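Local coordinates for protein fimbrin (Schizosaccharomyces pombe, PDB 1RT8) that binds and crosslinks actin filaments through its calponin-homology domains and takes part in cell polarity, cytokinesis, mating and spore formation, at residues R14-K19 / P248-A253; S23-D28 / G51-K56; G100-T105 / I128-L133. One frame throughout, in Å; residues are numbered along the deposited sequence.

Contact 1. Residues R14-K19 / P248-A253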
ATOM      1  N   ARG A  14     -17.989  -8.660  -8.545  1.00 44.99           N
ATOM      2  CA  ARG A  14     -17.656  -8.255  -9.906  1.00 45.17           C
ATOM      3  C   ARG A  14     -18.547  -7.112 -10.368  1.00 44.22           C
ATOM      4  O   ARG A  14     -18.060  -6.102 -10.874  1.00 42.17           O
ATOM      5  CB  ARG A  14     -17.800  -9.439 -10.865  1.00 47.79           C
ATOM      6  CG  ARG A  14     -17.542  -9.083 -12.324  1.00 49.95           C
ATOM      7  CD  ARG A  14     -17.470 -10.334 -13.181  1.00 53.42           C
ATOM      8  NE  ARG A  14     -18.630 -11.196 -12.976  1.00 56.62           N
ATOM      9  CZ  ARG A  14     -19.877 -10.865 -13.298  1.00 58.48           C
ATOM     10  NH1 ARG A  14     -20.137  -9.685 -13.849  1.00 59.36           N
ATOM     11  NH2 ARG A  14     -20.869 -11.715 -13.062  1.00 60.20           N
ATOM     12  N   ARG A  15     -19.855  -7.269 -10.185  1.00 44.55           N
ATOM     13  CA  ARG A  15     -20.798  -6.238 -10.602  1.00 44.40           C
ATOM     14  C   ARG A  15     -20.533  -4.908  -9.914  1.00 43.65           C
ATOM     15  O   ARG A  15     -20.325  -3.886 -10.573  1.00 44.02           O
ATOM     16  CB  ARG A  15     -22.240  -6.670 -10.311  1.00 46.96           C
ATOM     17  CG  ARG A  15     -23.275  -5.640 -10.748  1.00 48.63           C
ATOM     18  CD  ARG A  15     -24.704  -5.996 -10.338  1.00 49.70           C
ATOM     19  NE  ARG A  15     -25.219  -7.193 -10.998  1.00 51.28           N
ATOM     20  CZ  ARG A  15     -24.969  -8.438 -10.604  1.00 52.71           C
ATOM     21  NH1 ARG A  15     -24.204  -8.660  -9.542  1.00 54.82           N
ATOM     22  NH2 ARG A  15     -25.492  -9.463 -11.265  1.00 52.58           N
ATOM     23  N   GLU A  16     -20.539  -4.925  -8.585  1.00 42.32           N
ATOM     24  CA  GLU A  16     -20.324  -3.711  -7.810  1.00 40.21           C
ATOM     25  C   GLU A  16     -18.963  -3.071  -8.065  1.00 38.60           C
ATOM     26  O   GLU A  16     -18.876  -1.854  -8.215  1.00 38.92           O
ATOM     27  CB  GLU A  16     -20.509  -3.997  -6.313  1.00 39.40           C
ATOM     28  CG  GLU A  16     -21.886  -4.554  -5.941  1.00 40.36           C
ATOM     29  CD  GLU A  16     -23.038  -3.758  -6.553  1.00 39.33           C
ATOM     30  OE1 GLU A  16     -22.984  -2.515  -6.543  1.00 37.73           O
ATOM     31  OE2 GLU A  16     -24.002  -4.381  -7.040  1.00 39.92           O
ATOM     32  N   PHE A  17     -17.901  -3.874  -8.119  1.00 38.07           N
ATOM     33  CA  PHE A  17     -16.570  -3.317  -8.369  1.00 37.53           C
ATOM     34  C   PHE A  17     -16.542  -2.598  -9.715  1.00 37.52           C
ATOM     35  O   PHE A  17     -16.009  -1.492  -9.832  1.00 37.87           O
ATOM     36  CB  PHE A  17     -15.502  -4.422  -8.345  1.00 37.08           C
ATOM     37  CG  PHE A  17     -15.252  -5.002  -6.979  1.00 36.49           C
ATOM     38  CD1 PHE A  17     -14.520  -6.173  -6.833  1.00 36.55           C
ATOM     39  CD2 PHE A  17     -15.751  -4.381  -5.839  1.00 38.06           C
ATOM     40  CE1 PHE A  17     -14.289  -6.719  -5.574  1.00 36.92           C
ATOM     41  CE2 PHE A  17     -15.523  -4.920  -4.572  1.00 38.35           C
ATOM     42  CZ  PHE A  17     -14.792  -6.092  -4.442  1.00 36.55           C
ATOM     43  N   ILE A  18     -17.117  -3.222 -10.736  1.00 37.13           N
ATOM     44  CA  ILE A  18     -17.149  -2.603 -12.052  1.00 38.80           C
ATOM     45  C   ILE A  18     -17.958  -1.312 -12.011  1.00 40.19           C
ATOM     46  O   ILE A  18     -17.599  -0.329 -12.655  1.00 40.87           O
ATOM     47  CB  ILE A  18     -17.759  -3.544 -13.101  1.00 37.04           C
ATOM     48  CG1 ILE A  18     -16.861  -4.773 -13.277  1.00 37.42           C
ATOM     49  CG2 ILE A  18     -17.929  -2.801 -14.416  1.00 36.22           C
ATOM     50  CD1 ILE A  18     -17.466  -5.879 -14.126  1.00 39.00           C
ATOM     51  N   LYS A  19     -19.053  -1.314 -11.254  1.00 41.76           N
ATOM     52  CA  LYS A  19     -19.877  -0.117 -11.143  1.00 42.69           C
ATOM     53  C   LYS A  19     -19.064   1.001 -10.503  1.00 42.72           C
ATOM     54  O   LYS A  19     -19.097   2.149 -10.956  1.00 43.46           O
ATOM     55  CB  LYS A  19     -21.132  -0.401 -10.314  1.00 45.69           C
ATOM     56  CG  LYS A  19     -22.095  -1.381 -10.974  1.00 48.53           C
ATOM     57  CD  LYS A  19     -23.380  -1.548 -10.167  1.00 51.89           C
ATOM     58  CE  LYS A  19     -24.155  -0.238 -10.047  1.00 53.99           C
ATOM     59  NZ  LYS A  19     -25.494  -0.443  -9.423  1.00 55.07           N
ATOM     60  N   PRO A 248     -17.865  -9.779   3.219  1.00 31.84           N
ATOM     61  CA  PRO A 248     -16.868  -8.964   3.924  1.00 32.05           C
ATOM     62  C   PRO A 248     -16.454  -7.691   3.186  1.00 33.36           C
ATOM     63  O   PRO A 248     -16.343  -6.619   3.786  1.00 32.34           O
ATOM     64  CB  PRO A 248     -15.688  -9.920   4.086  1.00 32.91           C
ATOM     65  CG  PRO A 248     -16.311 -11.279   4.025  1.00 33.26           C
ATOM     66  CD  PRO A 248     -17.343 -11.129   2.955  1.00 31.35           C
ATOM     67  N   LYS A 249     -16.230  -7.822   1.883  1.00 31.86           N
ATOM     68  CA  LYS A 249     -15.792  -6.706   1.056  1.00 30.43           C
ATOM     69  C   LYS A 249     -16.861  -5.644   0.826  1.00 30.53           C
ATOM     70  O   LYS A 249     -16.649  -4.464   1.124  1.00 31.83           O
ATOM     71  CB  LYS A 249     -15.298  -7.229  -0.293  1.00 30.18           C
ATOM     72  CG  LYS A 249     -14.292  -8.375  -0.186  1.00 32.15           C
ATOM     73  CD  LYS A 249     -13.879  -8.859  -1.564  1.00 34.52           C
ATOM     74  CE  LYS A 249     -12.908 -10.011  -1.475  1.00 37.33           C
ATOM     75  NZ  LYS A 249     -12.621 -10.536  -2.831  1.00 41.01           N
ATOM     76  N   LEU A 250     -18.002  -6.050   0.285  1.00 29.58           N
ATOM     77  CA  LEU A 250     -19.065  -5.095   0.013  1.00 31.14           C
ATOM     78  C   LEU A 250     -19.559  -4.423   1.288  1.00 30.06           C
ATOM     79  O   LEU A 250     -19.882  -3.240   1.272  1.00 30.41           O
ATOM     80  CB  LEU A 250     -20.221  -5.782  -0.719  1.00 30.73           C
ATOM     81  CG  LEU A 250     -19.805  -6.419  -2.050  1.00 33.73           C
ATOM     82  CD1 LEU A 250     -20.982  -7.168  -2.669  1.00 35.43           C
ATOM     83  CD2 LEU A 250     -19.294  -5.343  -2.990  1.00 32.46           C
ATOM     84  N   ASN A 251     -19.608  -5.163   2.393  1.00 28.57           N
ATOM     85  CA  ASN A 251     -20.065  -4.572   3.648  1.00 30.33           C
ATOM     86  C   ASN A 251     -19.014  -3.616   4.205  1.00 29.38           C
ATOM     87  O   ASN A 251     -19.349  -2.578   4.767  1.00 31.62           O
ATOM     88  CB  ASN A 251     -20.410  -5.664   4.673  1.00 28.53           C
ATOM     89  CG  ASN A 251     -21.845  -6.162   4.539  1.00 30.08           C
ATOM     90  OD1 ASN A 251     -22.794  -5.466   4.914  1.00 31.13           O
ATOM     91  ND2 ASN A 251     -22.010  -7.365   4.000  1.00 27.18           N
ATOM     92  N   LEU A 252     -17.740  -3.951   4.040  1.00 28.90           N
ATOM     93  CA  LEU A 252     -16.678  -3.078   4.519  1.00 27.82           C
ATOM     94  C   LEU A 252     -16.718  -1.763   3.735  1.00 28.24           C
ATOM     95  O   LEU A 252     -16.643  -0.680   4.310  1.00 28.75           O
ATOM     96  CB  LEU A 252     -15.311  -3.738   4.323  1.00 30.50           C
ATOM     97  CG  LEU A 252     -14.107  -2.876   4.709  1.00 31.57           C
ATOM     98  CD1 LEU A 252     -14.057  -2.726   6.226  1.00 33.61           C
ATOM     99  CD2 LEU A 252     -12.821  -3.518   4.204  1.00 30.73           C
ATOM    100  N   ALA A 253     -16.845  -1.864   2.417  1.00 27.57           N
ATOM    101  CA  ALA A 253     -16.875  -0.678   1.569  1.00 30.00           C
ATOM    102  C   ALA A 253     -18.056   0.214   1.953  1.00 29.07           C
ATOM    103  O   ALA A 253     -17.916   1.436   2.066  1.00 31.60           O
ATOM    104  CB  ALA A 253     -16.958  -1.089   0.099  1.00 27.04           C
TER

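Contact 2. Residues S23-D28 / G51-K56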
ATOM      1  N   SER A  23     -18.054   4.787 -12.270  1.00 45.30           N
ATOM      2  CA  SER A  23     -18.261   6.140 -11.760  1.00 47.14           C
ATOM      3  C   SER A  23     -16.955   6.902 -11.557  1.00 47.48           C
ATOM      4  O   SER A  23     -16.910   8.122 -11.720  1.00 48.15           O
ATOM      5  CB  SER A  23     -19.038   6.103 -10.442  1.00 47.23           C
ATOM      6  OG  SER A  23     -18.255   5.549  -9.402  1.00 50.65           O
ATOM      7  N   VAL A  24     -15.897   6.182 -11.206  1.00 47.82           N
ATOM      8  CA  VAL A  24     -14.601   6.808 -10.980  1.00 48.36           C
ATOM      9  C   VAL A  24     -13.925   7.203 -12.294  1.00 47.44           C
ATOM     10  O   VAL A  24     -13.277   8.250 -12.375  1.00 47.00           O
ATOM     11  CB  VAL A  24     -13.660   5.869 -10.180  1.00 48.63           C
ATOM     12  CG1 VAL A  24     -13.445   4.579 -10.937  1.00 51.05           C
ATOM     13  CG2 VAL A  24     -12.334   6.553  -9.931  1.00 49.49           C
ATOM     14  N   LEU A  25     -14.082   6.371 -13.317  1.00 46.90           N
ATOM     15  CA  LEU A  25     -13.479   6.643 -14.619  1.00 47.45           C
ATOM     16  C   LEU A  25     -14.419   7.457 -15.504  1.00 48.64           C
ATOM     17  O   LEU A  25     -14.041   7.896 -16.594  1.00 47.67           O
ATOM     18  CB  LEU A  25     -13.126   5.329 -15.315  1.00 47.34           C
ATOM     19  CG  LEU A  25     -12.217   4.381 -14.531  1.00 46.73           C
ATOM     20  CD1 LEU A  25     -11.832   3.211 -15.419  1.00 48.03           C
ATOM     21  CD2 LEU A  25     -10.973   5.117 -14.062  1.00 47.40           C
ATOM     22  N   ALA A  26     -15.642   7.640 -15.008  1.00 50.59           N
ATOM     23  CA  ALA A  26     -16.713   8.383 -15.678  1.00 51.96           C
ATOM     24  C   ALA A  26     -16.334   9.049 -16.997  1.00 52.51           C
ATOM     25  O   ALA A  26     -16.558   8.496 -18.077  1.00 53.02           O
ATOM     26  CB  ALA A  26     -17.284   9.428 -14.718  1.00 51.94           C
ATOM     27  N   GLY A  27     -15.774  10.249 -16.904  1.00 53.11           N
ATOM     28  CA  GLY A  27     -15.389  10.963 -18.105  1.00 54.00           C
ATOM     29  C   GLY A  27     -13.896  11.175 -18.207  1.00 55.19           C
ATOM     30  O   GLY A  27     -13.436  12.273 -18.524  1.00 54.07           O
ATOM     31  N   ASP A  28     -13.133  10.123 -17.936  1.00 56.12           N
ATOM     32  CA  ASP A  28     -11.685  10.211 -18.008  1.00 57.09           C
ATOM     33  C   ASP A  28     -11.243  10.314 -19.465  1.00 58.18           C
ATOM     34  O   ASP A  28     -11.590   9.473 -20.291  1.00 58.05           O
ATOM     35  CB  ASP A  28     -11.044   8.996 -17.347  1.00 56.77           C
ATOM     36  CG  ASP A  28      -9.541   9.095 -17.306  1.00 56.93           C
ATOM     37  OD1 ASP A  28      -8.908   8.930 -18.370  1.00 56.67           O
ATOM     38  OD2 ASP A  28      -8.997   9.359 -16.212  1.00 57.36           O
ATOM     39  N   GLY A  51      -3.437  -2.324 -18.866  1.00 26.64           N
ATOM     40  CA  GLY A  51      -3.060  -1.589 -17.670  1.00 26.32           C
ATOM     41  C   GLY A  51      -3.562  -0.171 -17.427  1.00 28.15           C
ATOM     42  O   GLY A  51      -3.340   0.374 -16.344  1.00 29.42           O
ATOM     43  N   LEU A  52      -4.232   0.441 -18.397  1.00 27.00           N
ATOM     44  CA  LEU A  52      -4.718   1.814 -18.216  1.00 28.07           C
ATOM     45  C   LEU A  52      -5.789   1.959 -17.131  1.00 24.85           C
ATOM     46  O   LEU A  52      -5.680   2.818 -16.252  1.00 25.32           O
ATOM     47  CB  LEU A  52      -5.233   2.373 -19.553  1.00 27.78           C
ATOM     48  CG  LEU A  52      -4.115   2.607 -20.578  1.00 29.88           C
ATOM     49  CD1 LEU A  52      -4.705   3.024 -21.918  1.00 33.74           C
ATOM     50  CD2 LEU A  52      -3.168   3.667 -20.060  1.00 31.44           C
ATOM     51  N   ILE A  53      -6.820   1.125 -17.196  1.00 24.44           N
ATOM     52  CA  ILE A  53      -7.896   1.160 -16.212  1.00 25.50           C
ATOM     53  C   ILE A  53      -7.352   0.959 -14.807  1.00 27.55           C
ATOM     54  O   ILE A  53      -7.712   1.697 -13.884  1.00 27.83           O
ATOM     55  CB  ILE A  53      -8.937   0.069 -16.496  1.00 24.82           C
ATOM     56  CG1 ILE A  53      -9.706   0.420 -17.775  1.00 27.02           C
ATOM     57  CG2 ILE A  53      -9.876  -0.082 -15.316  1.00 24.65           C
ATOM     58  CD1 ILE A  53     -10.752  -0.597 -18.157  1.00 29.20           C
ATOM     59  N   LEU A  54      -6.485  -0.038 -14.640  1.00 25.51           N
ATOM     60  CA  LEU A  54      -5.906  -0.306 -13.324  1.00 25.76           C
ATOM     61  C   LEU A  54      -5.050   0.852 -12.829  1.00 23.77           C
ATOM     62  O   LEU A  54      -5.105   1.204 -11.653  1.00 24.25           O
ATOM     63  CB  LEU A  54      -5.082  -1.596 -13.359  1.00 24.45           C
ATOM     64  CG  LEU A  54      -5.957  -2.840 -13.510  1.00 24.06           C
ATOM     65  CD1 LEU A  54      -5.088  -4.083 -13.704  1.00 24.57           C
ATOM     66  CD2 LEU A  54      -6.841  -2.972 -12.280  1.00 22.83           C
ATOM     67  N   SER A  55      -4.259   1.445 -13.724  1.00 26.05           N
ATOM     68  CA  SER A  55      -3.410   2.577 -13.359  1.00 25.97           C
ATOM     69  C   SER A  55      -4.288   3.727 -12.881  1.00 26.44           C
ATOM     70  O   SER A  55      -3.943   4.429 -11.925  1.00 25.24           O
ATOM     71  CB  SER A  55      -2.564   3.042 -14.557  1.00 27.04           C
ATOM     72  OG  SER A  55      -1.544   2.107 -14.866  1.00 28.19           O
ATOM     73  N   LYS A  56      -5.416   3.921 -13.562  1.00 26.89           N
ATOM     74  CA  LYS A  56      -6.363   4.972 -13.196  1.00 27.05           C
ATOM     75  C   LYS A  56      -6.975   4.671 -11.821  1.00 25.64           C
ATOM     76  O   LYS A  56      -7.110   5.562 -10.979  1.00 27.16           O
ATOM     77  CB  LYS A  56      -7.478   5.074 -14.247  1.00 29.15           C
ATOM     78  CG  LYS A  56      -7.034   5.588 -15.612  1.00 30.92           C
ATOM     79  CD  LYS A  56      -6.730   7.073 -15.570  1.00 32.78           C
ATOM     80  CE  LYS A  56      -6.460   7.628 -16.981  1.00 34.53           C
ATOM     81  NZ  LYS A  56      -6.345   9.116 -16.945  1.00 32.96           N
TER

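Contact 3. Residues G100-T105 / I128-L133. With SO4 (sulfate ion), chain C.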
ATOM      1  N   GLY A 100       0.980   0.027   0.073  1.00 37.63           N
ATOM      2  CA  GLY A 100       0.746  -0.371   1.445  1.00 39.72           C
ATOM      3  C   GLY A 100      -0.645  -0.956   1.565  1.00 40.98           C
ATOM      4  O   GLY A 100      -1.560  -0.533   0.859  1.00 40.38           O
ATOM      5  N   GLY A 101      -0.805  -1.932   2.450  1.00 41.85           N
ATOM      6  CA  GLY A 101      -2.105  -2.549   2.636  1.00 43.36           C
ATOM      7  C   GLY A 101      -2.542  -3.447   1.490  1.00 44.23           C
ATOM      8  O   GLY A 101      -3.617  -4.039   1.540  1.00 44.06           O
ATOM      9  N   ILE A 102      -1.718  -3.550   0.453  1.00 44.60           N
ATOM     10  CA  ILE A 102      -2.048  -4.392  -0.692  1.00 46.75           C
ATOM     11  C   ILE A 102      -1.068  -5.553  -0.789  1.00 49.51           C
ATOM     12  O   ILE A 102       0.119  -5.393  -0.510  1.00 50.35           O
ATOM     13  CB  ILE A 102      -1.983  -3.598  -2.021  1.00 45.39           C
ATOM     14  CG1 ILE A 102      -3.063  -2.512  -2.038  1.00 44.23           C
ATOM     15  CG2 ILE A 102      -2.155  -4.544  -3.206  1.00 43.57           C
ATOM     16  CD1 ILE A 102      -3.058  -1.671  -3.298  1.00 42.51           C
ATOM     17  N   SER A 103      -1.568  -6.721  -1.177  1.00 52.54           N
ATOM     18  CA  SER A 103      -0.708  -7.886  -1.326  1.00 54.92           C
ATOM     19  C   SER A 103      -0.832  -8.419  -2.750  1.00 57.30           C
ATOM     20  O   SER A 103      -1.884  -8.929  -3.143  1.00 57.85           O
ATOM     21  CB  SER A 103      -1.095  -8.974  -0.320  1.00 54.60           C
ATOM     22  OG  SER A 103      -0.116 -10.002  -0.288  1.00 53.43           O
ATOM     23  N   ILE A 104       0.238  -8.281  -3.531  1.00 59.44           N
ATOM     24  CA  ILE A 104       0.227  -8.752  -4.909  1.00 60.36           C
ATOM     25  C   ILE A 104       1.483  -9.546  -5.260  1.00 60.83           C
ATOM     26  O   ILE A 104       2.479  -9.001  -5.739  1.00 62.08           O
ATOM     27  CB  ILE A 104       0.070  -7.581  -5.914  1.00 60.31           C
ATOM     28  CG1 ILE A 104       1.298  -6.674  -5.886  1.00 59.67           C
ATOM     29  CG2 ILE A 104      -1.162  -6.763  -5.568  1.00 61.67           C
ATOM     30  CD1 ILE A 104       1.500  -5.902  -7.176  1.00 59.30           C
ATOM     31  N   THR A 105       1.419 -10.848  -5.017  1.00 61.10           N
ATOM     32  CA  THR A 105       2.529 -11.743  -5.302  1.00 61.42           C
ATOM     33  C   THR A 105       2.053 -12.715  -6.374  1.00 59.72           C
ATOM     34  O   THR A 105       2.765 -13.026  -7.330  1.00 60.60           O
ATOM     35  CB  THR A 105       2.925 -12.551  -4.045  1.00 63.04           C
ATOM     36  OG1 THR A 105       3.217 -11.652  -2.958  1.00 63.05           O
ATOM     37  CG2 THR A 105       4.138 -13.423  -4.340  1.00 63.75           C
ATOM     38  N   ILE A 128      -9.187  -0.877  -4.385  1.00 23.85           N
ATOM     39  CA  ILE A 128     -10.387  -0.203  -3.881  1.00 24.85           C
ATOM     40  C   ILE A 128     -10.353  -0.094  -2.364  1.00 26.66           C
ATOM     41  O   ILE A 128     -10.693   0.950  -1.798  1.00 26.64           O
ATOM     42  CB  ILE A 128     -11.680  -0.951  -4.271  1.00 25.59           C
ATOM     43  CG1 ILE A 128     -11.947  -0.806  -5.772  1.00 24.80           C
ATOM     44  CG2 ILE A 128     -12.869  -0.394  -3.476  1.00 27.99           C
ATOM     45  CD1 ILE A 128     -13.181  -1.549  -6.236  1.00 26.08           C
ATOM     46  N   ARG A 129      -9.955  -1.183  -1.710  1.00 26.71           N
ATOM     47  CA  ARG A 129      -9.867  -1.223  -0.255  1.00 26.76           C
ATOM     48  C   ARG A 129      -8.854  -0.216   0.266  1.00 27.03           C
ATOM     49  O   ARG A 129      -9.113   0.466   1.251  1.00 28.15           O
ATOM     50  CB  ARG A 129      -9.492  -2.634   0.207  1.00 26.03           C
ATOM     51  CG  ARG A 129      -9.130  -2.757   1.684  1.00 26.82           C
ATOM     52  CD  ARG A 129      -8.976  -4.225   2.079  1.00 26.92           C
ATOM     53  NE  ARG A 129      -8.563  -4.402   3.467  1.00 28.59           N
ATOM     54  CZ  ARG A 129      -7.353  -4.106   3.930  1.00 32.12           C
ATOM     55  NH1 ARG A 129      -6.428  -3.615   3.113  1.00 33.89           N
ATOM     56  NH2 ARG A 129      -7.062  -4.310   5.208  1.00 31.52           N
ATOM     57  N   ARG A 130      -7.704  -0.120  -0.396  1.00 27.42           N
ATOM     58  CA  ARG A 130      -6.670   0.814   0.018  1.00 27.24           C
ATOM     59  C   ARG A 130      -7.148   2.267  -0.044  1.00 28.77           C
ATOM     60  O   ARG A 130      -6.693   3.106   0.728  1.00 28.21           O
ATOM     61  CB  ARG A 130      -5.420   0.640  -0.856  1.00 28.71           C
ATOM     62  CG  ARG A 130      -4.326   1.703  -0.642  1.00 30.01           C
ATOM     63  CD  ARG A 130      -3.811   1.707   0.792  1.00 34.49           C
ATOM     64  NE  ARG A 130      -2.829   2.768   1.028  1.00 37.11           N
ATOM     65  CZ  ARG A 130      -3.115   4.070   1.059  1.00 38.40           C
ATOM     66  NH1 ARG A 130      -4.359   4.497   0.873  1.00 38.84           N
ATOM     67  NH2 ARG A 130      -2.146   4.954   1.266  1.00 39.27           N
ATOM     68  N   GLY A 131      -8.078   2.559  -0.946  1.00 28.56           N
ATOM     69  CA  GLY A 131      -8.568   3.921  -1.081  1.00 31.35           C
ATOM     70  C   GLY A 131      -9.768   4.313  -0.232  1.00 33.50           C
ATOM     71  O   GLY A 131     -10.035   5.500  -0.050  1.00 32.41           O
ATOM     72  N   LEU A 132     -10.479   3.322   0.300  1.00 34.56           N
ATOM     73  CA  LEU A 132     -11.673   3.559   1.107  1.00 37.01           C
ATOM     74  C   LEU A 132     -11.661   4.727   2.091  1.00 38.53           C
ATOM     75  O   LEU A 132     -12.569   5.546   2.066  1.00 41.00           O
ATOM     76  CB  LEU A 132     -12.062   2.280   1.845  1.00 37.19           C
ATOM     77  CG  LEU A 132     -12.447   1.108   0.943  1.00 38.11           C
ATOM     78  CD1 LEU A 132     -12.770  -0.095   1.808  1.00 39.15           C
ATOM     79  CD2 LEU A 132     -13.642   1.483   0.074  1.00 39.39           C
ATOM     80  N   LEU A 133     -10.663   4.816   2.961  1.00 41.55           N
ATOM     81  CA  LEU A 133     -10.634   5.922   3.920  1.00 44.58           C
ATOM     82  C   LEU A 133      -9.943   7.203   3.429  1.00 45.87           C
ATOM     83  O   LEU A 133     -10.314   8.300   3.837  1.00 45.44           O
ATOM     84  CB  LEU A 133     -10.006   5.471   5.247  1.00 45.15           C
ATOM     85  CG  LEU A 133     -10.802   4.463   6.093  1.00 46.81           C
ATOM     86  CD1 LEU A 133     -12.247   4.927   6.224  1.00 44.09           C
ATOM     87  CD2 LEU A 133     -10.763   3.091   5.447  1.00 48.22           C
TER
HETATM   88  S   SO4 C9002      -3.238  -4.500   5.972  1.00 86.97           S
HETATM   89  O1  SO4 C9002      -4.158  -4.837   4.681  1.00 87.19           O
HETATM   90  O2  SO4 C9002      -3.487  -3.097   6.240  1.00 86.98           O
HETATM   91  O3  SO4 C9002      -3.558  -5.281   6.969  1.00 86.54           O
HETATM   92  O4  SO4 C9002      -1.901  -4.657   5.460  1.00 87.38           O
HETATM   93  O   HOH W   1      -5.905  -3.345   0.380  1.00 31.94           O

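Contact 1. Residues R14-K19 / P248-A253
Phe-17 and Glu-16 meet Leu-250 and Lys-249 where the first two calponin-homology domains of the first actin-binding region pack against each other. Helix 11-25 comes from the first domain and helix 248-261 from the second. The axes of the two short segments approach to 11.2 Å, with a signed crossing angle of 37°, so the backbones stay well separated and side chains bridge the gap.

Leu-250 supplies one methyl to both partners. Its CD2 lies 3.8 Å from CB of Glu-16 and also touches CE2 of Phe-17, reaching that ring obliquely. With chi1 at -70°, CG of Phe-17 stands anti to its own carbonyl carbon; the ring starts off beside the interface and its far rim is carried into it. Glu-16 does the reverse. Its CB heads for the other helix, but the chain bends at chi2 (-48°), so the aliphatic root packs on Leu-250 while the carboxylate is led away.

Lys-249 is extended beyond CG and crosses Phe-17 at about a right angle. Its NZ forms a salt bridge with Glu-13, one turn before Phe-17 on helix 11-25, and a cation-pi contact with Trp-125 of helix 117-131. That helix also lends Leu-121 and Ile-128 to the surroundings of Phe-17. At the ring edge, near the plane, CD of Lys-249 sits 4.1 Å from CZ of Phe-17.

Contact 2. Residues S23-D28 / G51-K56
Lys-56 meets Leu-25 with the root of its side chain and Asp-28 with its end. CB lies 3.5 Å from CD2 of Leu-25. The chain then bends at chi2 (-73°) and runs straight on, which turns it toward the loop that follows helix 11-25. CD passes 3.3 Å from OD2 of Asp-28, and CE lies close to both carboxylate oxygens. At the tip, NZ makes a salt bridge: it donates to OD2 of Asp-28 at 2.8 Å, on the syn lone pair, and only weakly to OD1 at 2.9 Å.

The aspartate comes from the opposite direction, its CG anti to the backbone N (chi1 -176°). Its OD1 also accepts from the backbone N atoms of Asp-30 and Val-31, which should help fix the carboxylate's rotation. NZ is shared further with Glu-68, its strongest partner, and Asp-30, a cluster of acids likely to favour the charged amine. Replacing Asp-28 by an alanine would probably cost the lysine one of these charges and leave the turn's two N-H groups without that acceptor.

CD1 of Leu-25 packs 3.8 Å from CG2 of Ile-53, the two side chains crossing at about a right angle. Inside the first calponin-homology domain, the contact joins the C-terminal part of helix 11-25 and its turn to helix 52-61, which follows N-cap Gly-51 and sets Leu-54 and Ser-55 against Val-92 of helix 82-99.

Contact 3. Residues G100-T105 / I128-L133
Two guanidinium groups, on Arg-129 and Arg-130, meet the carbonyls of Gly-101 and Gly-100. Gly-100 O lies at the edge of the Arg-130 guanidinium, in its plane. The one on Arg-129 has a water and O2 of a sulfate ion at its edge, while Gly-101 O and sulfate O1 approach obliquely.

The water bridges the segments: it lies 2.7 Å from Gly-101 O, to which it probably donates, and accepts from NH1 of Arg-129 at 2.8 Å. NH1 itself stands 3.2 Å from Gly-101 O. Both NH1 and NH2 of Arg-129 reach the same sulfate oxygen, O1, each at 3.0 Å; the bonds are both weak and strongly bent, near 125°. The sulfate probably came from the crystallisation liquor. The stronger tie of this arginine is a salt bridge from NH2 to Glu-163 of helix 162-176, and its chain is stretched from CG to NE to carry the charge out that far.

CG of Arg-130 is anti to the backbone N (chi1 172°), and the chain then bends at chi2 (60°), laying CD 3.2 Å from Gly-100 O while NE bonds to the carbonyl of Met-99. CB of Arg-130 meets CD1 of Ile-102 at 4.1 Å, the side chains crossing at about a right angle. Glycine suits both backbone positions: a CB on Gly-100 would jam against the preceding carbonyl, and one on Gly-101, where phi is also positive, would point at the arginines.

In this all-helical calponin-homology domain, the contact joins the loop that leaves helix 82-99 to the C-terminal part of helix 117-131. Beyond it, Leu-132 and Leu-133 pack on helix 248-261, and Leu-133 also on helix 162-176, both in the second domain.

From the N terminus, helix 11-25 enters contact 1 first, but its partner 248-253 comes more than two hundred residues later, so this loop takes in most of the first actin-binding region. Two short loops nest inside it without crossing. Contact 2, starting farther along helix 11-25, closes at 51-56; contact 3 then opens at 100-105 and closes at 128-133. Both bind parts of the first calponin-homology domain together, whereas contact 1 joins that domain to the second. Contacts 1 and 3 touch: Phe-17 packs on Ile-128, and Leu-252 and Ala-253 on Leu-132. Contacts 2 and 3 stay about 8 Å apart at their nearest atoms.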